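Local coordinates for hypothetical protein, GDSL-like Lipase/Acylhydrolase family protein (Bacteroides uniformis, PDB 4M8K), which probably hydrolyses ester bonds as a GDSL-like lipase or acylhydrolase, at residues Q217-E220 against S221-I225; Y66-I69 against H70-F74; V57-V60 against E61-W64. All coordinates share one frame; numbering follows the deposited sequence.

Contact 1 (Q217-E220 against S221-I225)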
loop_
_atom_site.group_PDB
_atom_site.type_symbol
_atom_site.label_atom_id
_atom_site.label_comp_id
_atom_site.label_asym_id
_atom_site.label_seq_id
_atom_site.Cartn_x
_atom_site.Cartn_y
_atom_site.Cartn_z
ATOM N N GLN A 217 -3.872 7.297 -12.045
ATOM C CA GLN A 217 -2.490 7.662 -11.820
ATOM C C GLN A 217 -1.562 6.452 -11.663
ATOM O O GLN A 217 -0.421 6.499 -12.110
ATOM C CB GLN A 217 -2.366 8.604 -10.604
ATOM C CG GLN A 217 -2.805 10.006 -10.952
ATOM C CD GLN A 217 -2.892 10.921 -9.753
ATOM O OE1 GLN A 217 -2.016 10.926 -8.875
ATOM N NE2 GLN A 217 -3.960 11.725 -9.715
ATOM N N VAL A 218 -2.026 5.389 -11.000
ATOM C CA VAL A 218 -1.249 4.136 -10.944
ATOM C C VAL A 218 -1.026 3.609 -12.383
ATOM O O VAL A 218 0.102 3.250 -12.762
ATOM C CB VAL A 218 -1.911 3.094 -10.004
ATOM C CG1 VAL A 218 -1.228 1.742 -10.108
ATOM C CG2 VAL A 218 -1.871 3.581 -8.554
ATOM N N TRP A 219 -2.070 3.628 -13.205
ATOM C CA TRP A 219 -1.972 3.103 -14.573
ATOM C C TRP A 219 -1.019 3.946 -15.421
ATOM O O TRP A 219 -0.211 3.383 -16.144
ATOM C CB TRP A 219 -3.363 2.975 -15.235
ATOM C CG TRP A 219 -3.343 2.468 -16.674
ATOM C CD1 TRP A 219 -3.742 3.154 -17.792
ATOM C CD2 TRP A 219 -2.856 1.207 -17.139
ATOM N NE1 TRP A 219 -3.543 2.396 -18.907
ATOM C CE2 TRP A 219 -3.020 1.189 -18.542
ATOM C CE3 TRP A 219 -2.319 0.084 -16.510
ATOM C CZ2 TRP A 219 -2.673 0.098 -19.314
ATOM C CZ3 TRP A 219 -1.964 -0.994 -17.282
ATOM C CH2 TRP A 219 -2.136 -0.980 -18.670
ATOM N N GLU A 220 -1.017 5.268 -15.249
ATOM C CA GLU A 220 -0.006 6.111 -15.896
ATOM C C GLU A 220 1.414 5.588 -15.677
ATOM O O GLU A 220 2.222 5.622 -16.589
ATOM C CB GLU A 220 -0.082 7.571 -15.402
ATOM C CG GLU A 220 -1.250 8.420 -15.916
ATOM C CD GLU A 220 -1.403 9.751 -15.146
ATOM O OE1 GLU A 220 -0.373 10.256 -14.659
ATOM O OE2 GLU A 220 -2.541 10.290 -14.994
ATOM N N SER A 221 1.741 5.127 -14.469
ATOM C CA SER A 221 3.112 4.703 -14.169
ATOM C C SER A 221 3.354 3.246 -14.565
ATOM O O SER A 221 4.411 2.900 -15.067
ATOM C CB SER A 221 3.388 4.934 -12.689
ATOM O OG SER A 221 3.232 6.312 -12.429
ATOM N N VAL A 222 2.368 2.392 -14.355
ATOM C CA VAL A 222 2.564 0.968 -14.601
ATOM C C VAL A 222 2.555 0.625 -16.114
ATOM O O VAL A 222 3.294 -0.257 -16.539
ATOM C CB VAL A 222 1.524 0.139 -13.814
ATOM C CG1 VAL A 222 1.575 -1.346 -14.140
ATOM C CG2 VAL A 222 1.737 0.294 -12.298
ATOM N N SER A 223 1.737 1.325 -16.905
ATOM C CA SER A 223 1.577 1.052 -18.332
ATOM C C SER A 223 2.871 0.879 -19.094
ATOM O O SER A 223 3.069 -0.169 -19.686
ATOM C CB SER A 223 0.828 2.192 -19.019
ATOM O OG SER A 223 -0.421 1.757 -19.447
ATOM N N PRO A 224 3.725 1.923 -19.143
ATOM C CA PRO A 224 4.920 1.758 -19.993
ATOM C C PRO A 224 5.721 0.514 -19.622
ATOM O O PRO A 224 5.910 -0.368 -20.464
ATOM C CB PRO A 224 5.716 3.051 -19.746
ATOM C CG PRO A 224 4.690 4.055 -19.308
ATOM C CD PRO A 224 3.684 3.262 -18.515
ATOM N N ILE A 225 6.134 0.418 -18.364
ATOM C CA ILE A 225 6.817 -0.782 -17.859
ATOM C C ILE A 225 5.862 -1.997 -17.768
ATOM O O ILE A 225 5.166 -2.362 -18.731
ATOM C CB ILE A 225 7.460 -0.496 -16.483
#
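The indole of Trp-219 lies flat beneath Ser-223, whose CB sits over the six-membered ring in a CH-pi contact, 4.1 Å from its centroid and 13° off the ring normal. Ser-223 OG also lies over this face, but closer than the model can justify, so its exact place is doubtful. The indole gets there because CG is anti to the backbone N (chi1 179°), which swings the ring along the helix toward its C-terminal end. With an alanine here, Ser-223 would probably lose the flat surface under its CB, and the ring of His-72, stacked on the indole, would lose its mate. The segment lies toward the C-terminal end of helix 208-222, the last helix of the GDSL-type alpha/beta fold, packed beside the parallel sheet. Val-222 N bonds to Val-218 O at 2.9 Å, and Ser-223 N reaches Trp-219 O at 2.9 Å. On the buried side the branches of Val-218 and Val-222 project from the same face of the helix, with Val-218 CG1 4.0 Å from Val-222 CG2; Phe-68 touches both, while Ile-169 and Tyr-167 of strand 165-170 meet one each. At the exposed, poorly ordered end, Pro-224 CD rests 3.4 Å from Glu-220 O.

Contact 2 (Y66-I69 against H70-F74)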
loop_
_atom_site.group_PDB
_atom_site.type_symbol
_atom_site.label_atom_id
_atom_site.label_comp_id
_atom_site.label_asym_id
_atom_site.label_seq_id
_atom_site.Cartn_x
_atom_site.Cartn_y
_atom_site.Cartn_z
ATOM N N TYR A 66 -9.710 -2.508 -7.560
ATOM C CA TYR A 66 -10.666 -3.314 -8.282
ATOM C C TYR A 66 -10.788 -2.760 -9.694
ATOM O O TYR A 66 -10.754 -3.511 -10.681
ATOM C CB TYR A 66 -12.016 -3.321 -7.588
ATOM C CG TYR A 66 -12.988 -4.244 -8.249
ATOM C CD1 TYR A 66 -13.615 -3.883 -9.429
ATOM C CD2 TYR A 66 -13.269 -5.500 -7.705
ATOM C CE1 TYR A 66 -14.492 -4.733 -10.039
ATOM C CE2 TYR A 66 -14.156 -6.360 -8.313
ATOM C CZ TYR A 66 -14.751 -5.964 -9.482
ATOM O OH TYR A 66 -15.599 -6.801 -10.126
ATOM N N ARG A 67 -10.870 -1.435 -9.781
ATOM C CA ARG A 67 -10.900 -0.725 -11.042
ATOM C C ARG A 67 -9.652 -0.989 -11.807
ATOM O O ARG A 67 -9.697 -1.375 -12.979
ATOM C CB ARG A 67 -11.073 0.781 -10.830
ATOM C CG ARG A 67 -12.491 1.192 -10.460
ATOM C CD ARG A 67 -12.581 2.712 -10.304
ATOM N NE ARG A 67 -12.152 3.456 -11.504
ATOM C CZ ARG A 67 -12.974 3.834 -12.486
ATOM N NH1 ARG A 67 -14.259 3.533 -12.458
ATOM N NH2 ARG A 67 -12.508 4.507 -13.495
ATOM N N PHE A 68 -8.518 -0.801 -11.151
ATOM C CA PHE A 68 -7.219 -1.002 -11.825
ATOM C C PHE A 68 -7.105 -2.423 -12.382
ATOM O O PHE A 68 -6.698 -2.640 -13.533
ATOM C CB PHE A 68 -6.080 -0.684 -10.888
ATOM C CG PHE A 68 -4.718 -0.937 -11.448
ATOM C CD1 PHE A 68 -4.064 0.030 -12.171
ATOM C CD2 PHE A 68 -4.082 -2.119 -11.194
ATOM C CE1 PHE A 68 -2.773 -0.155 -12.623
ATOM C CE2 PHE A 68 -2.790 -2.335 -11.691
ATOM C CZ PHE A 68 -2.141 -1.355 -12.403
ATOM N N ILE A 69 -7.499 -3.390 -11.588
ATOM C CA ILE A 69 -7.344 -4.783 -12.009
ATOM C C ILE A 69 -8.296 -5.121 -13.152
ATOM O O ILE A 69 -7.859 -5.666 -14.148
ATOM C CB ILE A 69 -7.427 -5.735 -10.802
ATOM C CG1 ILE A 69 -6.115 -5.631 -10.012
ATOM C CG2 ILE A 69 -7.615 -7.181 -11.242
ATOM C CD1 ILE A 69 -6.231 -6.169 -8.610
ATOM N N HIS A 70 -9.554 -4.750 -13.036
ATOM C CA HIS A 70 -10.561 -5.175 -14.003
ATOM C C HIS A 70 -10.509 -4.382 -15.299
ATOM O O HIS A 70 -10.872 -4.890 -16.336
ATOM C CB HIS A 70 -11.931 -5.173 -13.334
ATOM C CG HIS A 70 -12.049 -6.247 -12.287
ATOM N ND1 HIS A 70 -12.773 -7.400 -12.482
ATOM C CD2 HIS A 70 -11.471 -6.374 -11.063
ATOM C CE1 HIS A 70 -12.667 -8.177 -11.417
ATOM N NE2 HIS A 70 -11.884 -7.577 -10.540
ATOM N N GLU A 71 -9.945 -3.185 -15.263
ATOM C CA GLU A 71 -9.855 -2.374 -16.455
ATOM C C GLU A 71 -8.691 -2.779 -17.325
ATOM O O GLU A 71 -8.718 -2.503 -18.496
ATOM C CB GLU A 71 -9.704 -0.881 -16.123
ATOM C CG GLU A 71 -11.008 -0.234 -15.685
ATOM C CD GLU A 71 -10.824 0.958 -14.761
ATOM O OE1 GLU A 71 -9.686 1.494 -14.618
ATOM O OE2 GLU A 71 -11.832 1.319 -14.123
ATOM N N HIS A 72 -7.673 -3.430 -16.777
ATOM C CA HIS A 72 -6.394 -3.535 -17.501
ATOM C C HIS A 72 -5.874 -4.978 -17.690
ATOM O O HIS A 72 -4.694 -5.177 -17.936
ATOM C CB HIS A 72 -5.349 -2.679 -16.777
ATOM C CG HIS A 72 -5.725 -1.231 -16.706
ATOM N ND1 HIS A 72 -5.916 -0.468 -17.833
ATOM C CD2 HIS A 72 -5.959 -0.410 -15.660
ATOM C CE1 HIS A 72 -6.266 0.753 -17.494
ATOM N NE2 HIS A 72 -6.307 0.819 -16.182
ATOM N N GLY A 73 -6.742 -5.962 -17.546
ATOM C CA GLY A 73 -6.394 -7.349 -17.919
ATOM C C GLY A 73 -5.577 -8.088 -16.875
ATOM O O GLY A 73 -4.798 -8.996 -17.196
ATOM N N PHE A 74 -5.731 -7.685 -15.615
ATOM C CA PHE A 74 -4.963 -8.313 -14.557
ATOM C C PHE A 74 -5.859 -9.260 -13.811
ATOM O O PHE A 74 -7.044 -9.287 -13.994
ATOM C CB PHE A 74 -4.420 -7.250 -13.598
ATOM C CG PHE A 74 -3.350 -6.377 -14.209
ATOM C CD1 PHE A 74 -2.261 -6.928 -14.849
ATOM C CD2 PHE A 74 -3.457 -4.984 -14.163
ATOM C CE1 PHE A 74 -1.290 -6.132 -15.439
ATOM C CE2 PHE A 74 -2.466 -4.176 -14.737
ATOM C CZ PHE A 74 -1.371 -4.746 -15.362
HETATM O O HOH W 1 -9.116 -8.312 -15.567
#
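His-70 lays its imidazole on the phenol ring of Tyr-66 one helical turn earlier, an offset stack with centroids 3.8 Å apart and planes only 7° from parallel. Tyr-66 CG is anti to the backbone N (chi1 -175°), which carries its ring along the helix toward His-70, and the imidazole meets it with NE2 3.4 Å from Tyr-66 CE2. His-70 N bonds to Tyr-66 O at 2.9 Å.

Ile-69 works where the helix stops. Its carbonyl oxygen takes the amide of Phe-74 (Phe-74 N to Ile-69 O 3.3 Å) and, weakly, that of His-72, while a water donates to both Ile-69 O and Phe-74 O. Gly-73, with positive phi, and the Phe-74 bond close this C-terminal helix end, and Phe-74 folds back to set its CB 4.0 Å from Ile-69 CG2. Phe-68, His-72 and Phe-74 form an aromatic cluster: His-72 turns its edge toward the Phe-68 face, offset edge-to-face with planes at 62°, whereas Phe-74 CE2 touches Phe-68 CE2 at 3.6 Å with little ring overlap.

Glu-71 OE2 sits over the guanidinium face of Arg-67, a salt bridge of charge alone. Arg-67 NE also pairs with Asp-215, so the arginine probably offsets the repulsion between the two acids. Helix 64-71 lies against helix 208-222 through Phe-68 and Arg-67; Phe-68 also meets Leu-116 of strand 114-118, while Ile-69 and Phe-74 cover Val-23 of strand 22-27.

Contact 3 (V57-V60 against E61-W64)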
loop_
_atom_site.group_PDB
_atom_site.type_symbol
_atom_site.label_atom_id
_atom_site.label_comp_id
_atom_site.label_asym_id
_atom_site.label_seq_id
_atom_site.Cartn_x
_atom_site.Cartn_y
_atom_site.Cartn_z
ATOM N N VAL A 57 -18.024 6.056 -1.153
ATOM C CA VAL A 57 -17.699 4.735 -1.693
ATOM C C VAL A 57 -18.533 3.649 -1.010
ATOM O O VAL A 57 -18.350 3.433 0.160
ATOM C CB VAL A 57 -16.196 4.405 -1.550
ATOM C CG1 VAL A 57 -15.931 2.999 -1.952
ATOM C CG2 VAL A 57 -15.399 5.353 -2.404
ATOM N N THR A 58 -19.480 3.022 -1.737
ATOM C CA THR A 58 -20.344 1.975 -1.165
ATOM C C THR A 58 -20.166 0.548 -1.790
ATOM O O THR A 58 -20.667 -0.427 -1.268
ATOM C CB THR A 58 -21.840 2.389 -1.257
ATOM O OG1 THR A 58 -22.279 2.395 -2.618
ATOM C CG2 THR A 58 -22.087 3.790 -0.711
ATOM N N LYS A 59 -19.428 0.434 -2.880
ATOM C CA LYS A 59 -19.296 -0.807 -3.636
ATOM C C LYS A 59 -17.847 -1.094 -3.945
ATOM O O LYS A 59 -17.087 -0.179 -4.255
ATOM C CB LYS A 59 -20.029 -0.695 -4.972
ATOM C CG LYS A 59 -21.536 -0.591 -4.841
ATOM C CD LYS A 59 -22.184 -0.435 -6.213
ATOM C CE LYS A 59 -23.343 0.535 -6.211
ATOM N NZ LYS A 59 -24.355 0.161 -7.236
ATOM N N VAL A 60 -17.460 -2.373 -3.902
ATOM C CA VAL A 60 -16.061 -2.741 -4.162
ATOM C C VAL A 60 -15.608 -2.303 -5.526
ATOM O O VAL A 60 -14.421 -2.074 -5.732
ATOM C CB VAL A 60 -15.829 -4.261 -3.961
ATOM C CG1 VAL A 60 -16.589 -5.071 -5.031
ATOM C CG2 VAL A 60 -14.357 -4.599 -3.967
ATOM N N GLU A 61 -16.543 -2.180 -6.472
ATOM C CA GLU A 61 -16.229 -1.846 -7.882
ATOM C C GLU A 61 -15.769 -0.410 -8.061
ATOM O O GLU A 61 -15.190 -0.054 -9.098
ATOM C CB GLU A 61 -17.459 -2.083 -8.782
ATOM C CG GLU A 61 -17.825 -3.551 -8.890
ATOM C CD GLU A 61 -18.809 -4.035 -7.842
ATOM O OE1 GLU A 61 -19.109 -3.320 -6.861
ATOM O OE2 GLU A 61 -19.274 -5.176 -7.982
ATOM N N GLU A 62 -16.002 0.390 -7.036
ATOM C CA GLU A 62 -15.562 1.790 -6.988
ATOM C C GLU A 62 -14.152 1.925 -6.429
ATOM O O GLU A 62 -13.575 2.998 -6.523
ATOM C CB GLU A 62 -16.524 2.624 -6.126
ATOM C CG GLU A 62 -17.920 2.795 -6.711
ATOM C CD GLU A 62 -18.994 3.065 -5.684
ATOM O OE1 GLU A 62 -18.779 2.881 -4.470
ATOM O OE2 GLU A 62 -20.069 3.496 -6.103
ATOM N N THR A 63 -13.592 0.876 -5.817
ATOM C CA THR A 63 -12.238 0.974 -5.221
ATOM C C THR A 63 -11.171 1.138 -6.319
ATOM O O THR A 63 -11.349 0.598 -7.423
ATOM C CB THR A 63 -11.872 -0.244 -4.319
ATOM O OG1 THR A 63 -11.782 -1.439 -5.101
ATOM C CG2 THR A 63 -12.927 -0.420 -3.215
ATOM N N TRP A 64 -10.046 1.783 -5.996
ATOM C CA TRP A 64 -9.009 2.076 -6.977
ATOM C C TRP A 64 -8.464 0.787 -7.556
ATOM O O TRP A 64 -8.166 0.719 -8.737
ATOM C CB TRP A 64 -7.862 2.938 -6.400
ATOM C CG TRP A 64 -6.917 2.226 -5.427
ATOM C CD1 TRP A 64 -7.020 2.180 -4.096
ATOM C CD2 TRP A 64 -5.761 1.482 -5.776
ATOM N NE1 TRP A 64 -5.982 1.452 -3.542
ATOM C CE2 TRP A 64 -5.211 0.975 -4.573
ATOM C CE3 TRP A 64 -5.159 1.137 -7.006
ATOM C CZ2 TRP A 64 -4.062 0.162 -4.551
ATOM C CZ3 TRP A 64 -4.028 0.362 -6.985
ATOM C CH2 TRP A 64 -3.499 -0.161 -5.753
HETATM O O HOH W 2 -22.026 4.070 -4.708
#
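Glu-62 reaches back along the chain and puts one carboxylate oxygen, OE1, into the bend made by residues 57-59. Two amides grip it: Thr-58 N at 2.8 Å from Glu-62 OE1, nearly in line with the C-O bond, and Lys-59 N at 3.0 Å from the same OE1, coming from above the carboxylate plane. Holding one oxygen from two directions probably fixes the turn of the whole carboxylate, and the paired N-H groups are likely to stabilise its negative charge. Val-57 CG1 lies alongside, 3.8 Å from Glu-62 OE1, and both residues touch Val-208 of helix 208-222. The backbone answers in the other direction, Glu-62 N bonding to Lys-59 O.

The second tight spot is Val-60 O, which accepts two bonds from Thr-63: OG1 at 2.8 Å from Val-60 O, in the carbonyl plane, and Thr-63 N bonds to the same oxygen. Thr-63 is the N-cap of helix 64-71. A chi1 of 66° tucks OG1 back over its own backbone, where it can donate to Val-60 O and take a weak bond from Tyr-66 N. A short 3-10 turn thereby feeds straight into a capped helix, with Val-60 buried against Phe-33, His-36 and Trp-65.

The outer side is looser. A water spans Thr-58 OG1 and Glu-62 OE2, the other carboxylate oxygen, to which the water donates. Glu-61 bends at chi2 (90°) to bring OE1 within 3.4 Å of Lys-59 CB, while the Lys-59 ammonium trails off, NZ 5.5 Å from Glu-62 OE2.

How the contacts relate
Contact 3 leads into helix 64-71, contact 2 runs through most of it and round the turn that follows, and contact 1 lies toward the C-terminal end of helix 208-222. The two helices meet between contacts 1 and 2, where Phe-68 CE1 is 3.5 Å from Val-218 CG1 and 3.9 Å from Trp-219 CA. Contact 3 borders contact 2 through Tyr-66 and Arg-67 and barely reaches contact 1 by way of Trp-64. Each has a buried side (Val-218 and Val-222; Phe-68 and Ile-69; Val-60 and Thr-63) and an exposed one (Glu-220 and Pro-224; His-70 and Glu-71; Thr-58, Lys-59 and Glu-61). Apolar and ring contacts dominate the helices; in the loop of contact 3 backbone amides grip a carboxylate oxygen beside a threonine cap.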